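Side-chain contacts in oxidoreductase (Methanosarcina mazei, PDB 3KA7), which binds flavin-adenine dinucleotide and probably works as an oxidoreductase of the flavin-containing amine oxidoreductase family: residues A[55-60]-A[76-81]; A[38-43]-A[197-202]; A[312-315]-A[320-323]. All coordinates share one frame; numbering follows the deposited sequence.

Contact 1. Residues A[55-60]-A[76-81]; sequences HMLPNG and VNIVRS. With FAD (flavin-adenine dinucleotide), chain B.
At the pyrimidine end of the flavin pocket, the loop 55-60 leans, through M56, L57 and G60, on I78 and S81, at strand 78-80 of a two-stranded antiparallel sheet. The loop follows strand 47-50 and closes in a type I beta turn from L57 to G60, with G60 N bonded to L57 O at 3.1 Å. No hydrogen bond joins the two segments; van der Waals contacts hold them together. The tightest is methyl against methyl, L57 CD1 meeting I78 CD1 at 3.4 Å, shorter than usual van der Waals contact, with the two side chains crossing at about a right angle. V409 and E410 of helix 408-421 and L65 of helix 64-71 also touch L57, which is buried. On I78, CG1 stands anti to the carbonyl carbon (chi1 -53°), which leaves the CG2 branch to rest on the turn, 3.8 Å from G60 C. G60 has a positive phi (55°), and its backbone comes close to the strand where a beta carbon would crowd the R80 side chain. On the cofactor side, M56 O accepts a weak hydrogen bond from FAD N3 at 2.9 Å, bent to 128° at the hydrogen, while P58 CD lies 3.3 Å from FAD O2. The same short loop therefore meets the flavin at N3 and O2 with the M56 carbonyl and P58, and turns L57 to the strand. M56, present as selenomethionine, runs extended from its backbone and then bends at its third torsion, which carries the terminal methyl across to the serine. S81 OG, whose hydrogen bond to T296 O holds it from beyond the two segments, is met by M56 CE at 3.8 Å.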
# COMPACT_ATOMS: atom_id res chain seq x y z
N HIS A 55 -1.99 0.33 -9.25
CA HIS A 55 -1.57 1.40 -10.20
C HIS A 55 -1.95 2.80 -9.72
O HIS A 55 -2.30 3.68 -10.52
CB HIS A 55 -2.19 1.15 -11.58
CG HIS A 55 -1.60 -0.03 -12.30
ND1 HIS A 55 -2.36 -0.91 -13.04
CD2 HIS A 55 -0.32 -0.47 -12.39
CE1 HIS A 55 -1.57 -1.84 -13.56
NE2 HIS A 55 -0.33 -1.59 -13.18
N MSE A 56 -1.86 3.02 -8.41
CA MSE A 56 -2.35 4.26 -7.82
C MSE A 56 -1.49 4.66 -6.63
O MSE A 56 -1.05 3.80 -5.85
CB MSE A 56 -3.82 4.07 -7.41
CG MSE A 56 -4.52 5.31 -6.91
SE MSE A 56 -6.40 4.96 -6.65
CE MSE A 56 -7.01 5.59 -8.41
N LEU A 57 -1.22 5.97 -6.51
CA LEU A 57 -0.53 6.54 -5.34
C LEU A 57 -1.57 7.19 -4.42
O LEU A 57 -2.41 7.97 -4.87
CB LEU A 57 0.48 7.60 -5.77
CG LEU A 57 1.62 7.18 -6.71
CD1 LEU A 57 2.60 8.33 -6.93
CD2 LEU A 57 2.34 5.97 -6.18
N PRO A 58 -1.51 6.86 -3.12
CA PRO A 58 -2.49 7.38 -2.17
C PRO A 58 -2.57 8.92 -2.14
O PRO A 58 -3.66 9.49 -1.97
CB PRO A 58 -2.00 6.83 -0.83
CG PRO A 58 -1.35 5.54 -1.20
CD PRO A 58 -0.62 5.86 -2.50
N ASN A 59 -1.42 9.58 -2.28
CA ASN A 59 -1.41 11.05 -2.29
C ASN A 59 -1.04 11.63 -3.65
O ASN A 59 -0.65 12.81 -3.75
CB ASN A 59 -0.49 11.60 -1.20
CG ASN A 59 -0.96 11.27 0.21
OD1 ASN A 59 -0.28 10.56 0.94
ND2 ASN A 59 -2.11 11.82 0.61
N GLY A 60 -1.13 10.81 -4.69
CA GLY A 60 -0.99 11.28 -6.07
C GLY A 60 0.30 12.04 -6.31
O GLY A 60 1.36 11.61 -5.86
N VAL A 76 8.57 10.95 -14.20
CA VAL A 76 7.35 10.19 -14.47
C VAL A 76 6.12 11.03 -14.18
O VAL A 76 6.07 11.75 -13.18
CB VAL A 76 7.30 8.85 -13.69
CG1 VAL A 76 7.63 9.08 -12.23
CG2 VAL A 76 5.92 8.21 -13.83
N ASN A 77 5.15 10.96 -15.08
CA ASN A 77 3.94 11.75 -15.01
C ASN A 77 2.96 11.10 -14.05
O ASN A 77 2.54 9.96 -14.27
CB ASN A 77 3.31 11.86 -16.40
CG ASN A 77 2.04 12.70 -16.40
OD1 ASN A 77 1.94 13.69 -15.67
ND2 ASN A 77 1.07 12.32 -17.23
N ILE A 78 2.59 11.81 -12.99
CA ILE A 78 1.53 11.34 -12.11
C ILE A 78 0.34 12.28 -12.23
O ILE A 78 0.48 13.48 -11.98
CB ILE A 78 1.97 11.29 -10.64
CG1 ILE A 78 3.26 10.48 -10.49
CG2 ILE A 78 0.86 10.69 -9.78
CD1 ILE A 78 3.93 10.62 -9.13
N VAL A 79 -0.80 11.74 -12.63
CA VAL A 79 -2.00 12.56 -12.77
C VAL A 79 -2.85 12.51 -11.52
O VAL A 79 -3.06 11.42 -10.94
CB VAL A 79 -2.84 12.15 -13.98
CG1 VAL A 79 -3.87 13.23 -14.27
CG2 VAL A 79 -1.95 11.91 -15.21
N ARG A 80 -3.33 13.67 -11.09
CA ARG A 80 -4.24 13.75 -9.94
C ARG A 80 -5.61 13.16 -10.30
O ARG A 80 -6.20 13.52 -11.33
CB ARG A 80 -4.38 15.19 -9.46
CG ARG A 80 -5.37 15.39 -8.32
CD ARG A 80 -4.94 14.72 -7.03
NE ARG A 80 -3.68 15.25 -6.51
CZ ARG A 80 -3.54 16.42 -5.90
NH1 ARG A 80 -4.59 17.22 -5.73
NH2 ARG A 80 -2.35 16.81 -5.45
N SER A 81 -6.11 12.26 -9.46
CA SER A 81 -7.40 11.62 -9.70
C SER A 81 -8.56 12.60 -9.46
O SER A 81 -8.44 13.55 -8.69
CB SER A 81 -7.60 10.44 -8.75
OG SER A 81 -6.69 9.38 -8.99
PA FAD B . 8.37 -5.52 -1.85
O1A FAD B . 7.98 -6.41 -0.70
O2A FAD B . 7.31 -5.28 -2.91
O5B FAD B . 9.67 -6.13 -2.57
C5B FAD B . 10.55 -6.98 -1.84
C4B FAD B . 11.49 -7.56 -2.90
O4B FAD B . 12.49 -8.36 -2.31
C3B FAD B . 10.72 -8.44 -3.89
O3B FAD B . 10.94 -7.99 -5.22
C2B FAD B . 11.30 -9.84 -3.66
O2B FAD B . 11.34 -10.62 -4.84
C1B FAD B . 12.69 -9.53 -3.11
N9A FAD B . 13.26 -10.56 -2.24
C8A FAD B . 12.66 -11.30 -1.24
N7A FAD B . 13.61 -12.09 -0.67
C5A FAD B . 14.79 -11.85 -1.30
C6A FAD B . 16.07 -12.38 -1.15
N6A FAD B . 16.33 -13.22 -0.16
N1A FAD B . 17.08 -11.92 -1.96
C2A FAD B . 16.85 -10.95 -2.93
N3A FAD B . 15.58 -10.44 -3.08
C4A FAD B . 14.58 -10.89 -2.28
N1 FAD B . 0.14 0.55 -2.38
C2 FAD B . -0.22 1.80 -2.84
O2 FAD B . 0.46 2.79 -2.53
N3 FAD B . -1.35 1.94 -3.63
C4 FAD B . -2.13 0.84 -3.95
O4 FAD B . -3.13 0.95 -4.65
C4X FAD B . -1.78 -0.42 -3.48
N5 FAD B . -2.56 -1.52 -3.79
C5X FAD B . -2.19 -2.77 -3.32
C6 FAD B . -2.96 -3.89 -3.63
C7 FAD B . -2.57 -5.15 -3.18
C7M FAD B . -3.43 -6.34 -3.53
C8 FAD B . -1.42 -5.28 -2.42
C8M FAD B . -0.98 -6.62 -1.91
C9 FAD B . -0.66 -4.16 -2.09
C9A FAD B . -1.04 -2.90 -2.55
N10 FAD B . -0.27 -1.78 -2.23
C10 FAD B . -0.63 -0.55 -2.70
C1' FAD B . 0.91 -1.88 -1.33
C2' FAD B . 2.18 -1.90 -2.19
O2' FAD B . 2.01 -2.81 -3.27
C3' FAD B . 3.36 -2.32 -1.32
O3' FAD B . 3.33 -1.59 -0.10
C4' FAD B . 4.74 -2.12 -1.94
O4' FAD B . 4.82 -2.63 -3.26
C5' FAD B . 5.73 -2.90 -1.08
O5' FAD B . 7.02 -2.48 -1.44
P FAD B . 8.28 -2.91 -0.56
O1P FAD B . 9.28 -1.78 -0.57
O2P FAD B . 7.87 -3.39 0.81
O3P FAD B . 8.98 -4.13 -1.34

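Contact 2. Residues A[38-43]-A[197-202]; sequences RFTNLS and GIIDAL. With FAD (flavin-adenine dinucleotide), chain B.
F39 and I199 form the tight heart of this contact, where the chain leaving the FAD diphosphate site lies against helix 195-208. I199 sets its CG1 only 3.0 Å from F39 O, and its second torsion of -59° folds CD1 back over the same oxygen at 3.3 Å. Two aliphatic carbons thus seal a buried carbonyl that has no hydrogen-bond partner anywhere in the model. The F39 ring is met in its plane, at the edge, by I198 CD1, 3.7 Å from F39 CE2. Packing slackens at T40, whose OG1 is 4.1 Å from I199 CG1, and ends along strand 41-44, where S43 is exposed. On this looser, more solvent-facing side N41 bonds to the first turn of the helix (OD1 from K196 N) and to the chain before it (ND2 to G193 O). On the cofactor side R38 grips the phosphate from both backbone and side chain. R38 N gives a straight bond to FAD O2A at 2.7 Å, and R38 NH2 gives another to FAD O1A, also 2.7 Å, at 161°. R38 NE adds a weak bond at 3.3 Å to that oxygen, which lies in the guanidinium plane at its edge; FAD C5' lies over one face, displaced toward its rim. R38 NH1 turns to D399 in a salt bridge and to P375 O. A leucine at R38 would probably leave FAD O1A without these N-H donors and D399 without this cationic mate, although the backbone bond to O2A could persist. Polar and apolar work is thus split between neighbouring residues: R38 probably balances part of this phosphate's charge and helps orient it, while F39 packs its carbonyl on I199 and its ring edge on I198, joining the phosphate-binding backbone to the helix.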
# COMPACT_ATOMS: atom_id res chain seq x y z
N ARG A 38 6.04 -5.94 -5.22
CA ARG A 38 4.58 -5.83 -5.30
C ARG A 38 4.11 -4.51 -5.91
O ARG A 38 2.95 -4.14 -5.76
CB ARG A 38 3.96 -6.07 -3.92
CG ARG A 38 4.09 -7.54 -3.46
CD ARG A 38 3.70 -7.72 -1.98
NE ARG A 38 4.77 -7.19 -1.13
CZ ARG A 38 4.57 -6.43 -0.06
NH1 ARG A 38 3.33 -6.09 0.30
NH2 ARG A 38 5.61 -5.98 0.62
N PHE A 39 5.00 -3.83 -6.63
CA PHE A 39 4.66 -2.54 -7.24
C PHE A 39 5.17 -2.45 -8.68
O PHE A 39 5.88 -1.51 -9.04
CB PHE A 39 5.27 -1.40 -6.43
CG PHE A 39 4.57 -0.06 -6.62
CD1 PHE A 39 3.45 0.27 -5.87
CD2 PHE A 39 5.05 0.88 -7.52
CE1 PHE A 39 2.81 1.49 -6.03
CE2 PHE A 39 4.42 2.10 -7.69
CZ PHE A 39 3.30 2.41 -6.95
N THR A 40 4.81 -3.43 -9.50
CA THR A 40 5.17 -3.34 -10.91
C THR A 40 4.08 -3.98 -11.77
O THR A 40 3.06 -4.41 -11.25
CB THR A 40 6.54 -3.96 -11.19
OG1 THR A 40 6.99 -3.57 -12.50
CG2 THR A 40 6.45 -5.46 -11.08
N ASN A 41 4.29 -4.01 -13.08
CA ASN A 41 3.21 -4.46 -13.97
C ASN A 41 3.31 -5.95 -14.27
O ASN A 41 4.40 -6.53 -14.20
CB ASN A 41 3.22 -3.67 -15.28
CG ASN A 41 2.84 -2.22 -15.11
OD1 ASN A 41 2.84 -1.68 -13.99
ND2 ASN A 41 2.52 -1.56 -16.22
N LEU A 42 2.18 -6.56 -14.59
CA LEU A 42 2.15 -7.93 -15.06
C LEU A 42 1.35 -7.94 -16.34
O LEU A 42 0.17 -7.59 -16.33
CB LEU A 42 1.50 -8.84 -14.02
CG LEU A 42 0.86 -10.10 -14.61
CD1 LEU A 42 1.93 -11.04 -15.11
CD2 LEU A 42 -0.02 -10.79 -13.58
N SER A 43 1.99 -8.30 -17.45
CA SER A 43 1.31 -8.39 -18.74
C SER A 43 0.41 -9.63 -18.73
O SER A 43 0.88 -10.75 -18.52
CB SER A 43 2.32 -8.49 -19.89
OG SER A 43 3.16 -7.35 -19.94
N GLY A 197 5.74 2.40 -14.46
CA GLY A 197 6.24 3.72 -14.84
C GLY A 197 7.18 4.26 -13.78
O GLY A 197 8.22 4.86 -14.10
N ILE A 198 6.82 4.06 -12.52
CA ILE A 198 7.62 4.53 -11.41
C ILE A 198 8.89 3.69 -11.26
O ILE A 198 9.99 4.23 -11.05
CB ILE A 198 6.79 4.54 -10.09
CG1 ILE A 198 5.71 5.64 -10.18
CG2 ILE A 198 7.68 4.73 -8.86
CD1 ILE A 198 4.64 5.54 -9.12
N ILE A 199 8.73 2.38 -11.38
CA ILE A 199 9.85 1.44 -11.31
C ILE A 199 10.88 1.77 -12.39
O ILE A 199 12.07 1.90 -12.10
CB ILE A 199 9.36 -0.03 -11.46
CG1 ILE A 199 8.35 -0.37 -10.36
CG2 ILE A 199 10.55 -1.02 -11.37
CD1 ILE A 199 8.91 -0.19 -8.96
N ASP A 200 10.42 1.94 -13.63
CA ASP A 200 11.32 2.27 -14.74
C ASP A 200 12.08 3.59 -14.49
O ASP A 200 13.29 3.69 -14.73
CB ASP A 200 10.52 2.40 -16.04
CG ASP A 200 10.11 1.07 -16.62
OD1 ASP A 200 10.55 0.02 -16.11
OD2 ASP A 200 9.36 1.07 -17.62
N ALA A 201 11.36 4.60 -14.01
CA ALA A 201 11.96 5.90 -13.72
C ALA A 201 13.08 5.79 -12.69
O ALA A 201 14.13 6.42 -12.83
CB ALA A 201 10.90 6.92 -13.27
N LEU A 202 12.85 5.01 -11.63
CA LEU A 202 13.88 4.81 -10.62
C LEU A 202 15.08 4.03 -11.15
O LEU A 202 16.22 4.31 -10.79
CB LEU A 202 13.29 4.07 -9.42
CG LEU A 202 12.35 4.93 -8.58
CD1 LEU A 202 11.52 4.05 -7.63
CD2 LEU A 202 13.14 6.00 -7.80
PA FAD B . 8.37 -5.52 -1.85
O1A FAD B . 7.98 -6.41 -0.70
O2A FAD B . 7.31 -5.28 -2.91
O5B FAD B . 9.67 -6.13 -2.57
C5B FAD B . 10.55 -6.98 -1.84
C4B FAD B . 11.49 -7.56 -2.90
O4B FAD B . 12.49 -8.36 -2.31
C3B FAD B . 10.72 -8.44 -3.89
O3B FAD B . 10.94 -7.99 -5.22
C2B FAD B . 11.30 -9.84 -3.66
O2B FAD B . 11.34 -10.62 -4.84
C1B FAD B . 12.69 -9.53 -3.11
N9A FAD B . 13.26 -10.56 -2.24
C8A FAD B . 12.66 -11.30 -1.24
N7A FAD B . 13.61 -12.09 -0.67
C5A FAD B . 14.79 -11.85 -1.30
C6A FAD B . 16.07 -12.38 -1.15
N6A FAD B . 16.33 -13.22 -0.16
N1A FAD B . 17.08 -11.92 -1.96
C2A FAD B . 16.85 -10.95 -2.93
N3A FAD B . 15.58 -10.44 -3.08
C4A FAD B . 14.58 -10.89 -2.28
N1 FAD B . 0.14 0.55 -2.38
C2 FAD B . -0.22 1.80 -2.84
O2 FAD B . 0.46 2.79 -2.53
N3 FAD B . -1.35 1.94 -3.63
C4 FAD B . -2.13 0.84 -3.95
O4 FAD B . -3.13 0.95 -4.65
C4X FAD B . -1.78 -0.42 -3.48
N5 FAD B . -2.56 -1.52 -3.79
C5X FAD B . -2.19 -2.77 -3.32
C6 FAD B . -2.96 -3.89 -3.63
C7 FAD B . -2.57 -5.15 -3.18
C7M FAD B . -3.43 -6.34 -3.53
C8 FAD B . -1.42 -5.28 -2.42
C8M FAD B . -0.98 -6.62 -1.91
C9 FAD B . -0.66 -4.16 -2.09
C9A FAD B . -1.04 -2.90 -2.55
N10 FAD B . -0.27 -1.78 -2.23
C10 FAD B . -0.63 -0.55 -2.70
C1' FAD B . 0.91 -1.88 -1.33
C2' FAD B . 2.18 -1.90 -2.19
O2' FAD B . 2.01 -2.81 -3.27
C3' FAD B . 3.36 -2.32 -1.32
O3' FAD B . 3.33 -1.59 -0.10
C4' FAD B . 4.74 -2.12 -1.94
O4' FAD B . 4.82 -2.63 -3.26
C5' FAD B . 5.73 -2.90 -1.08
O5' FAD B . 7.02 -2.48 -1.44
P FAD B . 8.28 -2.91 -0.56
O1P FAD B . 9.28 -1.78 -0.57
O2P FAD B . 7.87 -3.39 0.81
O3P FAD B . 8.98 -4.13 -1.34

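Contact 3. Residues A[312-315]-A[320-323]; sequences EVTQ and LAPP
V313 and T314 belong to a short 3-10 turn facing L320 and A321 across one loop, the connection between the antiparallel neighbours 307-311 and 326-334 of the mixed beta sheet. Q315 N bonds back to E312 O at 3.0 Å to close the turn, and the backbones come nearest where the CA atoms of T314 and L320 stand 6.0 Å apart. No hydrogen bond crosses between the segments; aliphatic carbons make the interface. T314 CG2 does most of the touching, 3.7 Å from A321 CB and 4.0 Å from L320 CB. Its first torsion, 42°, gives the threonine's two branches separate jobs: CG2 goes to the loop's return limb, while OG1 is hydrogen-bonded with H326 ND1 and L327 N at the start of the next strand. V313 CG2 reaches L320 CD1 at 3.7 Å, the two side chains meeting at a slant. L320 and A321 also touch strand 47-50, through Q48 and F47, so the loop is pressed onto a second sheet. Where the turn begins, the carboxylate of the buried E312 takes several bonds: OE2 from T328 OG1 and the amides of L292 and V293, OE1 from G294 N. Q315 adds another bond, its NE2 meeting E312 OE1 at 2.9 Å from the anti side, 20° out of the carboxylate plane.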
# COMPACT_ATOMS: atom_id res chain seq x y z
N GLU A 312 -10.38 2.21 -11.69
CA GLU A 312 -10.44 2.00 -13.13
C GLU A 312 -9.36 2.86 -13.74
O GLU A 312 -9.64 3.94 -14.28
CB GLU A 312 -11.81 2.44 -13.63
CG GLU A 312 -12.19 1.91 -14.99
CD GLU A 312 -13.69 1.96 -15.20
OE1 GLU A 312 -14.20 3.03 -15.62
OE2 GLU A 312 -14.35 0.94 -14.92
N VAL A 313 -8.12 2.42 -13.65
CA VAL A 313 -7.01 3.30 -13.98
C VAL A 313 -6.88 3.59 -15.47
O VAL A 313 -6.14 4.49 -15.88
CB VAL A 313 -5.67 2.79 -13.41
CG1 VAL A 313 -5.76 2.72 -11.87
CG2 VAL A 313 -5.32 1.43 -14.01
N THR A 314 -7.58 2.81 -16.28
CA THR A 314 -7.57 3.06 -17.72
C THR A 314 -8.32 4.36 -18.04
O THR A 314 -8.24 4.88 -19.16
CB THR A 314 -8.16 1.87 -18.50
OG1 THR A 314 -9.33 1.37 -17.82
CG2 THR A 314 -7.14 0.75 -18.59
N GLN A 315 -9.05 4.88 -17.07
CA GLN A 315 -9.62 6.23 -17.20
C GLN A 315 -8.50 7.26 -17.34
O GLN A 315 -8.67 8.31 -17.98
CB GLN A 315 -10.53 6.57 -16.03
CG GLN A 315 -11.80 5.72 -16.00
CD GLN A 315 -12.80 6.14 -17.07
OE1 GLN A 315 -12.70 7.24 -17.62
NE2 GLN A 315 -13.77 5.28 -17.37
N LEU A 320 -3.10 0.78 -20.66
CA LEU A 320 -3.03 -0.35 -19.74
C LEU A 320 -4.03 -1.46 -20.07
O LEU A 320 -4.10 -2.47 -19.37
CB LEU A 320 -3.21 0.12 -18.29
CG LEU A 320 -2.17 1.15 -17.84
CD1 LEU A 320 -2.45 1.59 -16.41
CD2 LEU A 320 -0.77 0.58 -17.96
N ALA A 321 -4.82 -1.27 -21.13
CA ALA A 321 -5.76 -2.26 -21.60
C ALA A 321 -5.84 -2.21 -23.12
O ALA A 321 -5.46 -1.21 -23.73
CB ALA A 321 -7.14 -2.01 -21.00
N PRO A 322 -6.35 -3.29 -23.74
CA PRO A 322 -6.61 -3.28 -25.18
C PRO A 322 -7.66 -2.24 -25.55
O PRO A 322 -8.45 -1.83 -24.70
CB PRO A 322 -7.21 -4.67 -25.45
CG PRO A 322 -6.82 -5.52 -24.27
CD PRO A 322 -6.69 -4.58 -23.11
N PRO A 323 -7.71 -1.86 -26.84
CA PRO A 323 -8.69 -0.93 -27.38
C PRO A 323 -10.13 -1.34 -27.01
O PRO A 323 -10.50 -2.51 -27.12
CB PRO A 323 -8.47 -1.05 -28.90
CG PRO A 323 -7.03 -1.39 -29.02
CD PRO A 323 -6.74 -2.31 -27.86

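How the contacts relate
Contacts 1 and 2 have centres 13 Å apart and both touch FAD; the centre of contact 3 is 15 and 16 Å from theirs, and its V313 side chain stays about 8 Å from FAD. Along the chain, segments 38-43, 55-60, 76-81 and 197-202 follow in that order, so contact 1 falls between the two halves of contact 2, and contact 3 comes later as a local loop. L57 joins the first two, its CD2 packing 3.8 Å from I198 CD1 on helix 195-208 and equally close to F39 CZ, while a weak hydrogen bond probably joins H55 NE2 and N41 OD1. H55 also touches V313 and L320 of contact 3, so the flavin-side loop links diphosphate region, helix and beta-sheet loop.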